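Long-range contact in putative transcriptional regulator TRANSCRIPTION REGULATOR protein (Rhizobium meliloti, PDB 5NLA), which is an AraC-like transcriptional activator that binds c-di-GMP by a PilZ-like mechanism to regulate extracellular polysaccharide production, and probably binds specific DNA sequences: residues A[97-111]-A[159-173]. Residues are numbered along the deposited sequence; the frame is centred on the assembly and turned at random.
Sequences LLIVQQVTPAHSYER and YRGRMTDAASILLFM
Tyr109 lays its ring flat over Gly161, whose CA sits 3.8 Å from the ring centroid, in a cross-strand pair where the glycine has no side chain to block the aromatic face. A chi1 of 50° sets CG of Tyr109 between its backbone N and carbonyl carbon, turning the ring across to the partner strand instead of straight off the sheet. Two neighbours crowd in on this inner side: Tyr109 CD1 meets Tyr159 CE1 at 3.7 Å, near the plane of the Tyr159 ring and at its edge, and Met163 CE reaches Tyr109 CE2 at 3.6 Å. Arg111 CB in turn lies over a face of the Tyr159 ring. The Tyr109 hydroxyl is hydrogen-bonded to Thr136. A leucine here, lacking the flat ring and the hydroxyl, would probably lose the CH-pi contact with Gly161 CA and leave Thr136 without this partner.

Two antiparallel strand pairs, 97-104 with 166-173 and 107-111 with 159-163, carry this packing from one sheet into another, both strands bending together at Pro105-Ala106 and Thr164-Asp165, consistent with the cupin-like beta-barrel of AraC-type regulators. At the bend, His107 ND1 donates to Pro105 O at 2.9 Å, in the ring plane, and this fixes the imidazole's rotation while Met163 CG approaches CE1 obliquely. Farther along the same inner side, Gln102, extended from a chi1 of -176°, sends NE2 to within 3.4 Å of Leu170 CD1 and donates a weak hydrogen bond to Ser168 OG; Val100 CG2 touches the edge of Phe172.

The opposite face is looser. Near the bend Val103, exposed to solvent like Arg162, barely meets Ala167; farther along the 107-111/159-163 pair, Glu110 OE2 reaches Arg160 NH1 only in a long salt bridge of 3.9 Å, the arginine having a second acidic partner in Glu137. Toward the Leu97-Met173 end, helix 196-211 covers Ile99, Ile169 and Leu171.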
loop_
_atom_site.group_PDB
_atom_site.type_symbol
_atom_site.label_atom_id
_atom_site.label_comp_id
_atom_site.label_asym_id
_atom_site.label_seq_id
_atom_site.Cartn_x
_atom_site.Cartn_y
_atom_site.Cartn_z
ATOM N N LEU A 97 6.830 1.919 -7.623
ATOM C CA LEU A 97 5.717 2.663 -7.028
ATOM C C LEU A 97 4.469 2.603 -7.929
ATOM O O LEU A 97 4.533 2.984 -9.101
ATOM C CB LEU A 97 6.163 4.116 -6.796
ATOM C CG LEU A 97 5.200 5.152 -6.210
ATOM C CD1 LEU A 97 5.961 6.344 -5.640
ATOM C CD2 LEU A 97 4.193 5.626 -7.243
ATOM N N LEU A 98 3.352 2.128 -7.369
ATOM C CA LEU A 98 2.089 1.964 -8.098
ATOM C C LEU A 98 1.101 3.096 -7.775
ATOM O O LEU A 98 0.754 3.323 -6.605
ATOM C CB LEU A 98 1.447 0.608 -7.761
ATOM C CG LEU A 98 0.167 0.243 -8.539
ATOM C CD1 LEU A 98 0.471 -0.180 -9.961
ATOM C CD2 LEU A 98 -0.628 -0.856 -7.860
ATOM N N ILE A 99 0.647 3.783 -8.823
ATOM C CA ILE A 99 -0.429 4.772 -8.726
ATOM C C ILE A 99 -1.732 4.073 -9.102
ATOM O O ILE A 99 -1.810 3.448 -10.166
ATOM C CB ILE A 99 -0.256 5.947 -9.720
ATOM C CG1 ILE A 99 1.175 6.508 -9.702
ATOM C CG2 ILE A 99 -1.289 7.042 -9.439
ATOM C CD1 ILE A 99 1.567 7.144 -8.396
ATOM N N VAL A 100 -2.748 4.188 -8.251
ATOM C CA VAL A 100 -4.075 3.642 -8.555
ATOM C C VAL A 100 -5.154 4.713 -8.440
ATOM O O VAL A 100 -5.304 5.332 -7.393
ATOM C CB VAL A 100 -4.411 2.450 -7.643
ATOM C CG1 VAL A 100 -5.866 2.016 -7.812
ATOM C CG2 VAL A 100 -3.454 1.301 -7.935
ATOM N N GLN A 101 -5.885 4.927 -9.529
ATOM C CA GLN A 101 -7.090 5.757 -9.520
ATOM C C GLN A 101 -8.296 4.865 -9.221
ATOM O O GLN A 101 -8.635 3.981 -10.013
ATOM C CB GLN A 101 -7.262 6.472 -10.855
ATOM C CG GLN A 101 -6.198 7.545 -11.106
ATOM C CD GLN A 101 -6.062 7.951 -12.567
ATOM O OE1 GLN A 101 -5.777 7.121 -13.439
ATOM N NE2 GLN A 101 -6.234 9.237 -12.837
ATOM N N GLN A 102 -8.923 5.095 -8.069
ATOM C CA GLN A 102 -10.063 4.313 -7.614
ATOM C C GLN A 102 -11.352 5.138 -7.607
ATOM O O GLN A 102 -11.382 6.255 -7.078
ATOM C CB GLN A 102 -9.789 3.829 -6.202
ATOM C CG GLN A 102 -10.857 2.922 -5.624
ATOM C CD GLN A 102 -10.361 2.192 -4.399
ATOM O OE1 GLN A 102 -10.593 0.987 -4.234
ATOM N NE2 GLN A 102 -9.650 2.910 -3.538
ATOM N N VAL A 103 -12.411 4.580 -8.188
ATOM C CA VAL A 103 -13.758 5.117 -8.024
ATOM C C VAL A 103 -14.633 3.980 -7.532
ATOM O O VAL A 103 -14.690 2.925 -8.155
ATOM C CB VAL A 103 -14.324 5.686 -9.339
ATOM C CG1 VAL A 103 -15.742 6.200 -9.123
ATOM C CG2 VAL A 103 -13.427 6.792 -9.871
ATOM N N THR A 104 -15.319 4.202 -6.423
ATOM C CA THR A 104 -15.965 3.112 -5.716
ATOM C C THR A 104 -17.216 3.575 -4.931
ATOM O O THR A 104 -17.248 4.706 -4.441
ATOM C CB THR A 104 -14.919 2.425 -4.806
ATOM O OG1 THR A 104 -15.380 1.123 -4.444
ATOM C CG2 THR A 104 -14.610 3.255 -3.561
ATOM N N PRO A 105 -18.266 2.731 -4.852
ATOM C CA PRO A 105 -19.427 3.055 -4.001
ATOM C C PRO A 105 -19.149 2.814 -2.510
ATOM O O PRO A 105 -18.084 2.318 -2.161
ATOM C CB PRO A 105 -20.525 2.099 -4.500
ATOM C CG PRO A 105 -20.047 1.589 -5.810
ATOM C CD PRO A 105 -18.553 1.578 -5.715
ATOM N N ALA A 106 -20.101 3.171 -1.645
ATOM C CA ALA A 106 -19.924 2.982 -0.204
ATOM C C ALA A 106 -19.777 1.512 0.099
ATOM O O ALA A 106 -20.574 0.708 -0.354
ATOM C CB ALA A 106 -21.085 3.551 0.585
ATOM N N HIS A 107 -18.726 1.166 0.834
ATOM C CA HIS A 107 -18.525 -0.208 1.298
ATOM C C HIS A 107 -17.707 -0.161 2.577
ATOM O O HIS A 107 -17.264 0.912 3.008
ATOM C CB HIS A 107 -17.799 -1.039 0.230
ATOM C CG HIS A 107 -16.428 -0.532 -0.077
ATOM N ND1 HIS A 107 -16.206 0.619 -0.801
ATOM C CD2 HIS A 107 -15.208 -0.978 0.302
ATOM C CE1 HIS A 107 -14.909 0.848 -0.879
ATOM N NE2 HIS A 107 -14.281 -0.104 -0.213
ATOM N N SER A 108 -17.543 -1.318 3.195
ATOM C CA SER A 108 -16.650 -1.459 4.317
ATOM C C SER A 108 -15.493 -2.393 3.917
ATOM O O SER A 108 -15.595 -3.192 2.959
ATOM C CB SER A 108 -17.413 -1.948 5.535
ATOM O OG SER A 108 -17.835 -3.282 5.338
ATOM N N TYR A 109 -14.387 -2.259 4.647
ATOM C CA TYR A 109 -13.140 -2.954 4.318
ATOM C C TYR A 109 -12.407 -3.448 5.569
ATOM O O TYR A 109 -12.436 -2.817 6.629
ATOM C CB TYR A 109 -12.222 -2.045 3.474
ATOM C CG TYR A 109 -12.009 -0.650 4.040
ATOM C CD1 TYR A 109 -11.017 -0.403 4.977
ATOM C CD2 TYR A 109 -12.822 0.412 3.649
ATOM C CE1 TYR A 109 -10.819 0.867 5.491
ATOM C CE2 TYR A 109 -12.633 1.696 4.157
ATOM C CZ TYR A 109 -11.627 1.924 5.082
ATOM O OH TYR A 109 -11.440 3.191 5.615
ATOM N N GLU A 110 -11.756 -4.594 5.430
ATOM C CA GLU A 110 -10.886 -5.126 6.482
ATOM C C GLU A 110 -9.633 -5.725 5.867
ATOM O O GLU A 110 -9.716 -6.488 4.902
ATOM C CB GLU A 110 -11.615 -6.187 7.305
ATOM C CG GLU A 110 -10.814 -6.684 8.499
ATOM C CD GLU A 110 -11.637 -7.479 9.499
ATOM O OE1 GLU A 110 -12.769 -7.902 9.159
ATOM O OE2 GLU A 110 -11.145 -7.686 10.632
ATOM N N ARG A 111 -8.481 -5.352 6.420
ATOM C CA ARG A 111 -7.235 -6.093 6.227
ATOM C C ARG A 111 -6.904 -6.647 7.594
ATOM O O ARG A 111 -6.607 -5.884 8.508
ATOM C CB ARG A 111 -6.139 -5.172 5.729
ATOM C CG ARG A 111 -4.837 -5.874 5.417
ATOM C CD ARG A 111 -3.930 -4.996 4.579
ATOM N NE ARG A 111 -2.665 -5.658 4.291
ATOM C CZ ARG A 111 -2.485 -6.610 3.382
ATOM N NH1 ARG A 111 -3.483 -7.088 2.651
ATOM N NH2 ARG A 111 -1.270 -7.110 3.219
ATOM N N TYR A 159 -6.160 -3.213 9.632
ATOM C CA TYR A 159 -7.116 -2.129 9.775
ATOM C C TYR A 159 -8.528 -2.534 9.314
ATOM O O TYR A 159 -8.695 -3.374 8.427
ATOM C CB TYR A 159 -6.628 -0.893 9.030
ATOM C CG TYR A 159 -6.463 -1.045 7.529
ATOM C CD1 TYR A 159 -7.502 -0.724 6.642
ATOM C CD2 TYR A 159 -5.270 -1.453 6.993
ATOM C CE1 TYR A 159 -7.345 -0.834 5.266
ATOM C CE2 TYR A 159 -5.098 -1.570 5.619
ATOM C CZ TYR A 159 -6.135 -1.264 4.757
ATOM O OH TYR A 159 -5.923 -1.395 3.402
ATOM N N ARG A 160 -9.520 -1.941 9.972
ATOM C CA ARG A 160 -10.953 -2.070 9.666
ATOM C C ARG A 160 -11.429 -0.672 9.287
ATOM O O ARG A 160 -10.998 0.319 9.881
ATOM C CB ARG A 160 -11.751 -2.515 10.918
ATOM C CG ARG A 160 -11.807 -4.009 11.168
ATOM C CD ARG A 160 -11.718 -4.415 12.646
ATOM N NE ARG A 160 -10.571 -3.822 13.365
ATOM C CZ ARG A 160 -9.264 -4.093 13.166
ATOM N NH1 ARG A 160 -8.845 -4.981 12.252
ATOM N NH2 ARG A 160 -8.355 -3.449 13.906
ATOM N N GLY A 161 -12.339 -0.578 8.333
ATOM C CA GLY A 161 -13.042 0.682 8.139
ATOM C C GLY A 161 -14.220 0.665 7.200
ATOM O O GLY A 161 -14.656 -0.381 6.728
ATOM N N ARG A 162 -14.728 1.859 6.955
ATOM C CA ARG A 162 -15.823 2.083 6.026
ATOM C C ARG A 162 -15.508 3.321 5.215
ATOM O O ARG A 162 -14.908 4.277 5.735
ATOM C CB ARG A 162 -17.132 2.334 6.771
ATOM C CG ARG A 162 -17.531 1.292 7.806
ATOM C CD ARG A 162 -18.900 1.545 8.446
ATOM N NE ARG A 162 -19.308 2.951 8.392
ATOM C CZ ARG A 162 -19.983 3.535 7.385
ATOM N NH1 ARG A 162 -20.367 2.864 6.287
ATOM N NH2 ARG A 162 -20.272 4.831 7.465
ATOM N N MET A 163 -15.894 3.312 3.946
ATOM C CA MET A 163 -15.969 4.562 3.217
ATOM C C MET A 163 -17.330 4.759 2.577
ATOM O O MET A 163 -18.056 3.832 2.231
ATOM C CB MET A 163 -14.836 4.735 2.188
ATOM C CG MET A 163 -14.743 3.683 1.105
ATOM S SD MET A 163 -13.381 4.027 -0.021
ATOM C CE MET A 163 -12.140 3.245 0.972
ATOM N N THR A 164 -17.651 6.022 2.445
ATOM C CA THR A 164 -18.773 6.475 1.686
ATOM C C THR A 164 -18.368 6.200 0.209
ATOM O O THR A 164 -17.267 5.641 -0.039
ATOM C CB THR A 164 -19.021 7.963 2.073
ATOM O OG1 THR A 164 -20.417 8.227 2.084
ATOM C CG2 THR A 164 -18.329 8.926 1.171
ATOM N N ASP A 165 -19.224 6.536 -0.757
ATOM C CA ASP A 165 -18.809 6.518 -2.154
ATOM C C ASP A 165 -17.694 7.542 -2.315
ATOM O O ASP A 165 -17.699 8.568 -1.656
ATOM C CB ASP A 165 -19.968 6.779 -3.109
ATOM C CG ASP A 165 -20.455 8.235 -3.107
ATOM O OD1 ASP A 165 -20.368 8.955 -2.089
ATOM O OD2 ASP A 165 -20.976 8.658 -4.148
ATOM N N ALA A 166 -16.696 7.245 -3.134
ATOM C CA ALA A 166 -15.507 8.076 -3.156
ATOM C C ALA A 166 -14.729 7.918 -4.429
ATOM O O ALA A 166 -14.873 6.929 -5.135
ATOM C CB ALA A 166 -14.617 7.748 -1.963
ATOM N N ALA A 167 -13.922 8.935 -4.709
ATOM C CA ALA A 167 -12.919 8.910 -5.763
ATOM C C ALA A 167 -11.610 9.218 -5.083
ATOM O O ALA A 167 -11.485 10.241 -4.414
ATOM C CB ALA A 167 -13.211 9.971 -6.819
ATOM N N SER A 168 -10.638 8.343 -5.236
ATOM C CA SER A 168 -9.343 8.585 -4.645
ATOM C C SER A 168 -8.226 8.331 -5.632
ATOM O O SER A 168 -8.410 7.660 -6.653
ATOM C CB SER A 168 -9.148 7.737 -3.376
ATOM O OG SER A 168 -9.303 6.354 -3.625
ATOM N N ILE A 169 -7.071 8.906 -5.317
ATOM C CA ILE A 169 -5.823 8.542 -5.970
ATOM C C ILE A 169 -4.898 7.958 -4.884
ATOM O O ILE A 169 -4.679 8.575 -3.832
ATOM C CB ILE A 169 -5.233 9.716 -6.792
ATOM C CG1 ILE A 169 -4.004 9.252 -7.593
ATOM C CG2 ILE A 169 -4.900 10.915 -5.916
ATOM C CD1 ILE A 169 -3.753 10.058 -8.853
ATOM N N LEU A 170 -4.426 6.736 -5.130
ATOM C CA LEU A 170 -3.694 5.936 -4.139
ATOM C C LEU A 170 -2.256 5.649 -4.592
ATOM O O LEU A 170 -2.042 5.185 -5.711
ATOM C CB LEU A 170 -4.398 4.595 -3.938
ATOM C CG LEU A 170 -5.812 4.504 -3.347
ATOM C CD1 LEU A 170 -6.232 3.037 -3.332
ATOM C CD2 LEU A 170 -5.888 5.090 -1.943
ATOM N N LEU A 171 -1.289 5.915 -3.713
ATOM C CA LEU A 171 0.119 5.533 -3.910
ATOM C C LEU A 171 0.439 4.291 -3.076
ATOM O O LEU A 171 0.181 4.254 -1.864
ATOM C CB LEU A 171 1.060 6.654 -3.453
ATOM C CG LEU A 171 0.831 8.066 -3.980
ATOM C CD1 LEU A 171 1.775 9.048 -3.302
ATOM C CD2 LEU A 171 1.007 8.100 -5.484
ATOM N N PHE A 172 0.997 3.280 -3.728
ATOM C CA PHE A 172 1.514 2.108 -3.039
ATOM C C PHE A 172 3.016 2.100 -3.297
ATOM O O PHE A 172 3.449 1.993 -4.435
ATOM C CB PHE A 172 0.887 0.831 -3.576
ATOM C CG PHE A 172 -0.594 0.703 -3.323
ATOM C CD1 PHE A 172 -1.066 0.186 -2.123
ATOM C CD2 PHE A 172 -1.528 1.026 -4.326
ATOM C CE1 PHE A 172 -2.435 0.040 -1.894
ATOM C CE2 PHE A 172 -2.898 0.868 -4.110
ATOM C CZ PHE A 172 -3.353 0.378 -2.890
ATOM N N MET A 173 3.792 2.238 -2.226
ATOM C CA MET A 173 5.249 2.369 -2.297
ATOM C C MET A 173 5.868 1.117 -1.646
ATOM O O MET A 173 5.511 0.783 -0.507
ATOM C CB MET A 173 5.696 3.644 -1.557
ATOM C CG MET A 173 5.378 4.957 -2.292
ATOM S SD MET A 173 5.337 6.464 -1.290
ATOM C CE MET A 173 3.959 6.020 -0.262
#